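Side-chain contact in transcobalamin-1 (Homo sapiens, PDB 4KKI), which binds vitamin B12 with femtomolar affinity, sequesters it and protects it from the acid of the stomach: residues 359-364 and 424-429. Numbering follows the deposited sequence.
Sequences LSVMEK and ENLEVR. With NAG (2-acetamido-2-deoxy-beta-D-glucopyranose), chain H.
Val361 and Leu426 make the nearer of two apolar contacts that pack helix 358-368 against strand 426-432 in the C-terminal beta domain. Followed outward, Leu426 leaves the strand with CB directed at the helix; CG lies beside the backbone N (chi1 -54°), and CD1 is then carried to the valine, 3.8 Å from Val361 CG2 and 4.1 Å from Val361 CG1. One methyl thus meets both branches of the valine, and the Leu426 side chain also touches Val336 and Ser406 on the two neighbouring strands. Two residues along, Val428 also points helixward, and its CG2 lies 4.4 Å from Met362 SD, a looser approach. Met362 gets there by its extended chi2 (-177°), which brings the sulfur nearer the strand than its CB direction alone would. Ile386 and Leu404, both of the cobalamin site, border Met362 and Val428 respectively.

Glu427 and Arg429 do not touch residues 359-364 but pair side-on: Arg429 NE donates to Glu427 OE2 at 2.9 Å and Arg429 NH2 to Glu427 OE1 at 3.2 Å, in the guanidinium plane but from above the carboxylate plane, while Arg341 also salt-bridges Glu427 OE2. Asn425 OD1 takes a weak hydrogen bond from Asn337 ND2; it lies 3.0 Å from NAG O7 of the protein's own glycan, two acceptors meeting without a hydrogen bond. An alanine here would probably leave the Asn337 amide without this acceptor and open a gap beside the acetamido group. No hydrogen bond joins 359-364 to 424-429: buried aliphatic and thioether surfaces seat the helix on the mixed sheet, with Val428's side chain about 6 Å from bound cyanocobalamin.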
loop_
_atom_site.group_PDB
_atom_site.type_symbol
_atom_site.label_atom_id
_atom_site.label_comp_id
_atom_site.label_asym_id
_atom_site.label_seq_id
_atom_site.Cartn_x
_atom_site.Cartn_y
_atom_site.Cartn_z
ATOM N N LEU A 359 4.384 4.763 -20.012
ATOM C CA LEU A 359 4.118 3.517 -20.729
ATOM C C LEU A 359 4.083 3.724 -22.244
ATOM O O LEU A 359 4.528 2.865 -23.006
ATOM C CB LEU A 359 2.803 2.894 -20.258
ATOM C CG LEU A 359 2.429 1.534 -20.851
ATOM C CD1 LEU A 359 3.486 0.497 -20.513
ATOM C CD2 LEU A 359 1.061 1.089 -20.353
ATOM N N SER A 360 3.546 4.861 -22.673
ATOM C CA SER A 360 3.469 5.180 -24.093
ATOM C C SER A 360 4.867 5.277 -24.697
ATOM O O SER A 360 5.095 4.858 -25.833
ATOM C CB SER A 360 2.698 6.485 -24.311
ATOM O OG SER A 360 1.376 6.384 -23.810
ATOM N N VAL A 361 5.799 5.827 -23.925
ATOM C CA VAL A 361 7.194 5.917 -24.338
ATOM C C VAL A 361 7.768 4.525 -24.565
ATOM O O VAL A 361 8.415 4.266 -25.583
ATOM C CB VAL A 361 8.041 6.661 -23.284
ATOM C CG1 VAL A 361 9.527 6.514 -23.581
ATOM C CG2 VAL A 361 7.643 8.129 -23.224
ATOM N N MET A 362 7.515 3.630 -23.615
ATOM C CA MET A 362 7.998 2.255 -23.696
ATOM C C MET A 362 7.455 1.545 -24.932
ATOM O O MET A 362 8.180 0.815 -25.606
ATOM C CB MET A 362 7.613 1.477 -22.434
ATOM C CG MET A 362 8.207 2.036 -21.150
ATOM S SD MET A 362 7.789 1.052 -19.698
ATOM C CE MET A 362 8.483 -0.536 -20.158
ATOM N N GLU A 363 6.178 1.772 -25.223
ATOM C CA GLU A 363 5.520 1.127 -26.354
ATOM C C GLU A 363 6.051 1.620 -27.699
ATOM O O GLU A 363 6.154 0.846 -28.652
ATOM C CB GLU A 363 4.004 1.315 -26.270
ATOM C CG GLU A 363 3.365 0.570 -25.107
ATOM C CD GLU A 363 1.870 0.803 -25.012
ATOM O OE1 GLU A 363 1.378 1.768 -25.631
ATOM O OE2 GLU A 363 1.188 0.017 -24.320
ATOM N N LYS A 364 6.385 2.905 -27.776
ATOM C CA LYS A 364 6.980 3.457 -28.988
ATOM C C LYS A 364 8.364 2.870 -29.225
ATOM O O LYS A 364 8.722 2.540 -30.355
ATOM C CB LYS A 364 7.059 4.984 -28.919
ATOM C CG LYS A 364 5.896 5.694 -29.590
ATOM C CD LYS A 364 5.785 5.299 -31.057
ATOM C CE LYS A 364 7.037 5.683 -31.835
ATOM N NZ LYS A 364 7.002 5.177 -33.236
ATOM N N GLU A 424 13.143 14.966 -20.734
ATOM C CA GLU A 424 13.294 14.112 -19.563
ATOM C C GLU A 424 14.170 12.895 -19.850
ATOM O O GLU A 424 14.019 12.237 -20.879
ATOM C CB GLU A 424 11.927 13.658 -19.049
ATOM C CG GLU A 424 11.536 14.263 -17.714
ATOM C CD GLU A 424 10.278 13.640 -17.140
ATOM O OE1 GLU A 424 10.206 13.481 -15.904
ATOM O OE2 GLU A 424 9.363 13.311 -17.922
ATOM N N ASN A 425 15.089 12.604 -18.933
ATOM C CA ASN A 425 15.890 11.389 -19.012
ATOM C C ASN A 425 15.155 10.203 -18.390
ATOM O O ASN A 425 15.404 9.840 -17.241
ATOM C CB ASN A 425 17.243 11.582 -18.321
ATOM C CG ASN A 425 18.119 12.595 -19.029
ATOM O OD1 ASN A 425 18.099 12.702 -20.255
ATOM N ND2 ASN A 425 18.896 13.346 -18.257
ATOM N N LEU A 426 14.246 9.608 -19.155
ATOM C CA LEU A 426 13.473 8.465 -18.680
ATOM C C LEU A 426 14.309 7.194 -18.713
ATOM O O LEU A 426 15.041 6.945 -19.670
ATOM C CB LEU A 426 12.223 8.278 -19.534
ATOM C CG LEU A 426 11.328 9.508 -19.650
ATOM C CD1 LEU A 426 10.123 9.192 -20.514
ATOM C CD2 LEU A 426 10.901 9.986 -18.272
ATOM N N GLU A 427 14.191 6.382 -17.670
ATOM C CA GLU A 427 14.993 5.173 -17.578
ATOM C C GLU A 427 14.253 4.043 -16.880
ATOM O O GLU A 427 13.597 4.252 -15.860
ATOM C CB GLU A 427 16.303 5.466 -16.847
ATOM C CG GLU A 427 17.206 4.260 -16.664
ATOM C CD GLU A 427 18.478 4.599 -15.915
ATOM O OE1 GLU A 427 18.765 5.804 -15.747
ATOM O OE2 GLU A 427 19.188 3.665 -15.489
ATOM N N VAL A 428 14.353 2.845 -17.445
ATOM C CA VAL A 428 13.891 1.646 -16.767
ATOM C C VAL A 428 15.113 0.817 -16.391
ATOM O O VAL A 428 15.854 0.361 -17.260
ATOM C CB VAL A 428 12.947 0.816 -17.644
ATOM C CG1 VAL A 428 12.325 -0.299 -16.822
ATOM C CG2 VAL A 428 11.865 1.704 -18.239
ATOM N N ARG A 429 15.317 0.627 -15.091
ATOM C CA ARG A 429 16.562 0.067 -14.577
ATOM C C ARG A 429 16.374 -1.273 -13.863
ATOM O O ARG A 429 15.490 -1.424 -13.022
ATOM C CB ARG A 429 17.222 1.076 -13.632
ATOM C CG ARG A 429 18.485 0.589 -12.938
ATOM C CD ARG A 429 19.031 1.660 -11.999
ATOM N NE ARG A 429 19.245 2.931 -12.689
ATOM C CZ ARG A 429 19.637 4.054 -12.092
ATOM N NH1 ARG A 429 19.861 4.072 -10.786
ATOM N NH2 ARG A 429 19.804 5.161 -12.804
HETATM C C1 NAG H . 20.480 9.733 -22.475
HETATM C C2 NAG H . 21.532 10.799 -22.178
HETATM C C3 NAG H . 22.896 10.372 -22.699
HETATM C C4 NAG H . 23.247 8.991 -22.167
HETATM C C5 NAG H . 22.118 8.000 -22.422
HETATM C C6 NAG H . 22.436 6.673 -21.746
HETATM C C7 NAG H . 21.187 13.192 -22.013
HETATM C C8 NAG H . 21.398 14.477 -22.757
HETATM N N2 NAG H . 21.152 12.080 -22.744
HETATM O O3 NAG H . 23.875 11.298 -22.286
HETATM O O4 NAG H . 24.424 8.527 -22.792
HETATM O O5 NAG H . 20.880 8.486 -21.938
HETATM O O6 NAG H . 21.336 5.805 -21.882
HETATM O O7 NAG H . 21.058 13.194 -20.788
#